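PDB 3T9P: mandelate racemase/muconate lactonizing enzyme family protein from Roseovarius sp. TM1035, which probably acts on a carboxylate substrate as a member of the enolase superfamily, though its precise reaction is not established. Local coordinates for residues 100-112 / 279-291. Numbering follows the deposited sequence.
With FMT (formic acid), chain E.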
loop_
_atom_site.group_PDB
_atom_site.type_symbol
_atom_site.label_atom_id
_atom_site.label_comp_id
_atom_site.label_asym_id
_atom_site.label_seq_id
_atom_site.Cartn_x
_atom_site.Cartn_y
_atom_site.Cartn_z
ATOM N N LEU A 100 -0.314 -6.527 -0.834
ATOM C CA LEU A 100 0.020 -7.525 0.177
ATOM C C LEU A 100 -1.247 -7.975 0.938
ATOM O O LEU A 100 -1.397 -9.095 1.232
ATOM C CB LEU A 100 1.043 -6.992 1.164
ATOM C CG LEU A 100 1.718 -7.924 2.189
ATOM C CD1 LEU A 100 2.664 -8.860 1.626
ATOM C CD2 LEU A 100 2.311 -7.196 3.345
ATOM N N ARG A 101 -2.093 -7.019 1.262
ATOM C CA ARG A 101 -3.347 -7.274 1.933
ATOM C C ARG A 101 -4.355 -8.106 1.110
ATOM O O ARG A 101 -4.974 -9.012 1.589
ATOM C CB ARG A 101 -3.971 -5.975 2.386
ATOM C CG ARG A 101 -3.096 -5.096 3.321
ATOM C CD ARG A 101 -2.230 -5.793 4.289
ATOM N NE ARG A 101 -1.516 -4.960 5.261
ATOM C CZ ARG A 101 -1.019 -5.410 6.390
ATOM N NH1 ARG A 101 -1.163 -6.653 6.674
ATOM N NH2 ARG A 101 -0.385 -4.630 7.231
ATOM N N ARG A 102 -4.403 -7.783 -0.168
ATOM C CA ARG A 102 -5.283 -8.442 -1.100
ATOM C C ARG A 102 -4.883 -9.924 -1.108
ATOM O O ARG A 102 -5.727 -10.777 -1.069
ATOM C CB ARG A 102 -5.068 -7.862 -2.507
ATOM C CG ARG A 102 -5.786 -6.547 -2.847
ATOM C CD ARG A 102 -5.451 -6.017 -4.213
ATOM N NE ARG A 102 -6.049 -4.728 -4.466
ATOM C CZ ARG A 102 -7.130 -4.503 -5.197
ATOM N NH1 ARG A 102 -7.706 -5.471 -5.873
ATOM N NH2 ARG A 102 -7.602 -3.285 -5.262
ATOM N N ALA A 103 -3.594 -10.187 -1.103
ATOM C CA ALA A 103 -3.092 -11.543 -1.070
ATOM C C ALA A 103 -3.300 -12.282 0.283
ATOM O O ALA A 103 -3.739 -13.412 0.326
ATOM C CB ALA A 103 -1.678 -11.594 -1.514
ATOM N N MET A 104 -3.009 -11.547 1.341
ATOM C CA MET A 104 -3.174 -12.041 2.769
ATOM C C MET A 104 -4.587 -12.524 3.030
ATOM O O MET A 104 -4.788 -13.480 3.768
ATOM C CB MET A 104 -2.783 -10.925 3.751
ATOM C CG MET A 104 -2.915 -11.329 5.224
ATOM S SD MET A 104 -2.189 -9.990 6.289
ATOM C CE MET A 104 -0.470 -10.428 5.975
ATOM N N THR A 105 -5.568 -11.855 2.448
ATOM C CA THR A 105 -6.962 -12.245 2.603
ATOM C C THR A 105 -7.163 -13.722 2.207
ATOM O O THR A 105 -7.988 -14.371 2.824
ATOM C CB THR A 105 -7.895 -11.341 1.748
ATOM O OG1 THR A 105 -7.755 -9.999 2.225
ATOM C CG2 THR A 105 -9.327 -11.788 1.735
ATOM N N GLY A 106 -6.475 -14.184 1.170
ATOM C CA GLY A 106 -6.665 -15.550 0.648
ATOM C C GLY A 106 -6.204 -16.555 1.726
ATOM O O GLY A 106 -6.877 -17.585 1.985
ATOM N N LEU A 107 -5.090 -16.245 2.376
ATOM C CA LEU A 107 -4.639 -17.059 3.543
ATOM C C LEU A 107 -5.641 -17.027 4.732
ATOM O O LEU A 107 -6.055 -18.062 5.245
ATOM C CB LEU A 107 -3.237 -16.636 4.058
ATOM C CG LEU A 107 -2.675 -17.405 5.338
ATOM C CD1 LEU A 107 -2.256 -18.889 5.028
ATOM C CD2 LEU A 107 -1.381 -16.742 5.715
ATOM N N ASP A 108 -6.023 -15.837 5.188
ATOM C CA ASP A 108 -6.940 -15.739 6.321
ATOM C C ASP A 108 -8.270 -16.450 6.047
ATOM O O ASP A 108 -8.749 -17.268 6.904
ATOM C CB ASP A 108 -7.183 -14.219 6.610
ATOM C CG ASP A 108 -8.290 -13.979 7.614
ATOM O OD1 ASP A 108 -7.987 -13.625 8.792
ATOM O OD2 ASP A 108 -9.478 -14.118 7.201
ATOM N N THR A 109 -8.883 -16.163 4.907
ATOM C CA THR A 109 -10.233 -16.749 4.626
ATOM C C THR A 109 -10.207 -18.272 4.444
ATOM O O THR A 109 -11.126 -18.938 4.821
ATOM C CB THR A 109 -10.926 -16.094 3.383
ATOM O OG1 THR A 109 -9.988 -16.051 2.311
ATOM C CG2 THR A 109 -11.342 -14.625 3.693
ATOM N N ALA A 110 -9.128 -18.824 3.884
ATOM C CA ALA A 110 -9.049 -20.270 3.711
ATOM C C ALA A 110 -8.932 -20.897 5.101
ATOM O O ALA A 110 -9.468 -21.950 5.360
ATOM C CB ALA A 110 -7.759 -20.608 2.874
ATOM N N LEU A 111 -8.156 -20.258 5.990
ATOM C CA LEU A 111 -7.981 -20.843 7.327
ATOM C C LEU A 111 -9.265 -20.788 8.176
ATOM O O LEU A 111 -9.517 -21.699 8.985
ATOM C CB LEU A 111 -6.808 -20.174 8.045
ATOM C CG LEU A 111 -5.415 -20.471 7.475
ATOM C CD1 LEU A 111 -4.403 -19.526 8.144
ATOM C CD2 LEU A 111 -4.996 -21.953 7.689
ATOM N N TRP A 112 -10.050 -19.707 8.087
ATOM C CA TRP A 112 -11.362 -19.726 8.803
ATOM C C TRP A 112 -12.237 -20.867 8.269
ATOM O O TRP A 112 -12.939 -21.498 9.032
ATOM C CB TRP A 112 -12.091 -18.346 8.667
ATOM C CG TRP A 112 -11.386 -17.269 9.487
ATOM C CD1 TRP A 112 -10.637 -16.177 9.019
ATOM C CD2 TRP A 112 -11.399 -17.183 10.893
ATOM N NE1 TRP A 112 -10.212 -15.418 10.074
ATOM C CE2 TRP A 112 -10.622 -16.038 11.250
ATOM C CE3 TRP A 112 -11.995 -17.977 11.917
ATOM C CZ2 TRP A 112 -10.418 -15.671 12.593
ATOM C CZ3 TRP A 112 -11.741 -17.638 13.271
ATOM C CH2 TRP A 112 -10.963 -16.489 13.590
ATOM N N PRO A 279 -14.835 -0.874 6.251
ATOM C CA PRO A 279 -13.713 -1.666 5.731
ATOM C C PRO A 279 -14.285 -2.667 4.702
ATOM O O PRO A 279 -15.501 -3.026 4.777
ATOM C CB PRO A 279 -13.228 -2.484 6.991
ATOM C CG PRO A 279 -14.458 -2.610 7.855
ATOM C CD PRO A 279 -15.183 -1.229 7.644
ATOM N N ASP A 280 -13.418 -3.212 3.886
ATOM C CA ASP A 280 -13.765 -4.261 2.967
ATOM C C ASP A 280 -12.925 -5.428 3.377
ATOM O O ASP A 280 -11.702 -5.317 3.427
ATOM C CB ASP A 280 -13.391 -3.801 1.507
ATOM C CG ASP A 280 -13.627 -4.917 0.437
ATOM O OD1 ASP A 280 -12.895 -5.900 0.425
ATOM O OD2 ASP A 280 -14.574 -4.750 -0.378
ATOM N N VAL A 281 -13.567 -6.577 3.632
ATOM C CA VAL A 281 -12.833 -7.746 4.216
ATOM C C VAL A 281 -11.564 -8.084 3.347
ATOM O O VAL A 281 -10.431 -8.401 3.838
ATOM C CB VAL A 281 -13.817 -8.950 4.396
ATOM C CG1 VAL A 281 -13.015 -10.271 4.751
ATOM C CG2 VAL A 281 -14.740 -8.638 5.464
ATOM N N MET A 282 -11.779 -8.086 2.044
ATOM C CA MET A 282 -10.754 -8.605 1.091
ATOM C C MET A 282 -9.674 -7.528 0.897
ATOM O O MET A 282 -8.536 -7.893 0.763
ATOM C CB MET A 282 -11.356 -8.881 -0.328
ATOM C CG MET A 282 -12.047 -10.185 -0.465
ATOM S SD MET A 282 -12.763 -11.054 0.983
ATOM C CE MET A 282 -12.868 -12.740 0.298
ATOM N N TYR A 283 -9.998 -6.217 0.866
ATOM C CA TYR A 283 -8.915 -5.224 0.773
ATOM C C TYR A 283 -8.143 -5.090 2.087
ATOM O O TYR A 283 -7.014 -4.557 2.133
ATOM C CB TYR A 283 -9.486 -3.831 0.410
ATOM C CG TYR A 283 -10.151 -3.734 -0.914
ATOM C CD1 TYR A 283 -9.669 -4.441 -2.009
ATOM C CD2 TYR A 283 -11.237 -2.836 -1.108
ATOM C CE1 TYR A 283 -10.274 -4.309 -3.311
ATOM C CE2 TYR A 283 -11.822 -2.661 -2.353
ATOM C CZ TYR A 283 -11.330 -3.413 -3.448
ATOM O OH TYR A 283 -11.916 -3.246 -4.654
ATOM N N MET A 284 -8.793 -5.464 3.171
ATOM C CA MET A 284 -8.180 -5.294 4.523
ATOM C C MET A 284 -7.108 -6.376 4.819
ATOM O O MET A 284 -6.254 -6.201 5.714
ATOM C CB MET A 284 -9.262 -5.596 5.587
ATOM C CG MET A 284 -9.982 -4.309 6.020
ATOM S SD MET A 284 -8.903 -2.948 6.550
ATOM C CE MET A 284 -7.902 -3.722 7.788
ATOM N N GLY A 285 -7.197 -7.526 4.141
ATOM C CA GLY A 285 -6.301 -8.625 4.534
ATOM C C GLY A 285 -6.999 -9.751 5.281
ATOM O O GLY A 285 -6.327 -10.620 5.834
ATOM N N GLY A 286 -8.337 -9.677 5.450
ATOM C CA GLY A 286 -9.115 -10.873 5.859
ATOM C C GLY A 286 -9.863 -10.573 7.165
ATOM O O GLY A 286 -10.010 -9.413 7.551
ATOM N N MET A 287 -10.374 -11.615 7.821
ATOM C CA MET A 287 -11.314 -11.397 8.961
ATOM C C MET A 287 -10.608 -10.846 10.220
ATOM O O MET A 287 -11.131 -9.958 10.897
ATOM C CB MET A 287 -12.020 -12.730 9.287
ATOM C CG MET A 287 -12.735 -13.300 8.016
ATOM S SD MET A 287 -14.270 -12.344 7.552
ATOM C CE MET A 287 -15.407 -12.784 8.827
ATOM N N HIS A 288 -9.456 -11.393 10.558
ATOM C CA HIS A 288 -8.771 -10.913 11.776
ATOM C C HIS A 288 -8.538 -9.428 11.630
ATOM O O HIS A 288 -8.764 -8.689 12.555
ATOM C CB HIS A 288 -7.394 -11.627 11.947
ATOM C CG HIS A 288 -7.475 -12.944 12.669
ATOM N ND1 HIS A 288 -8.005 -13.062 13.940
ATOM C CD2 HIS A 288 -7.019 -14.173 12.335
ATOM C CE1 HIS A 288 -7.949 -14.339 14.319
ATOM N NE2 HIS A 288 -7.327 -15.032 13.371
ATOM N N ARG A 289 -8.033 -8.977 10.477
ATOM C CA ARG A 289 -7.718 -7.572 10.325
ATOM C C ARG A 289 -8.975 -6.726 10.283
ATOM O O ARG A 289 -8.976 -5.655 10.887
ATOM C CB ARG A 289 -6.828 -7.338 9.111
ATOM C CG ARG A 289 -5.399 -7.935 9.321
ATOM C CD ARG A 289 -4.475 -7.604 8.058
ATOM N NE ARG A 289 -4.400 -6.155 7.701
ATOM C CZ ARG A 289 -3.711 -5.260 8.380
ATOM N NH1 ARG A 289 -2.974 -5.681 9.463
ATOM N NH2 ARG A 289 -3.687 -3.974 7.995
ATOM N N THR A 290 -10.048 -7.231 9.658
ATOM C CA THR A 290 -11.291 -6.435 9.642
ATOM C C THR A 290 -11.867 -6.270 11.109
ATOM O O THR A 290 -12.311 -5.186 11.508
ATOM C CB THR A 290 -12.322 -7.110 8.690
ATOM O OG1 THR A 290 -11.684 -7.139 7.413
ATOM C CG2 THR A 290 -13.629 -6.239 8.559
ATOM N N LEU A 291 -11.848 -7.373 11.853
ATOM C CA LEU A 291 -12.226 -7.380 13.281
ATOM C C LEU A 291 -11.466 -6.336 14.099
ATOM O O LEU A 291 -12.065 -5.664 14.937
ATOM C CB LEU A 291 -11.990 -8.792 13.872
ATOM C CG LEU A 291 -13.062 -9.804 13.446
ATOM C CD1 LEU A 291 -12.564 -11.237 13.900
ATOM C CD2 LEU A 291 -14.483 -9.384 14.058
HETATM C C FMT E . -15.006 -2.452 -5.588
HETATM O O1 FMT E . -15.213 -1.990 -6.766
HETATM O O2 FMT E . -14.209 -1.958 -4.774
HETATM O O HOH W 1 -9.832 -3.357 -6.686
HETATM O O HOH W 2 -7.116 -10.879 8.520
#
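D108 reaches from helix 98-119 of the N-terminal capping domain to the start of helix 287-299 in the barrel domain, joining the two domains of the enolase-superfamily fold. Its carboxylate suits a helix's first turn, where N-H groups lack helical carbonyl partners: OD2 takes M287 N at 2.7 Å from above the carboxylate plane, and OD1 takes H288 N at 3.2 Å on the syn side, tilted out of that plane, both nearly straight. With CG opposite the backbone N (chi1 171°), the carboxylate is aimed at these amides. N-cap G286 must be glycine: a CB would collide with D108 CB and press on the preceding carbonyl oxygen. At G285, likewise bare, CA lies 3.3 Å from R101 O in a CH···O contact. W112 sets CZ2 over the H288 ring, 3.3 Å from NE2. The guanidinium groups of R101 and R289 stack, centres 3.3 Å apart and planes at 9°; E261, salt-bridged to R101, probably offsets their like charges. Replacing R289 with an alanine would probably leave R101 without its stacking partner and M284 O without the donor NE supplies. R289 NH2 bonds to C260 O, while NE meets M284 O, in the guanidinium plane, almost head-on at 2.7 Å.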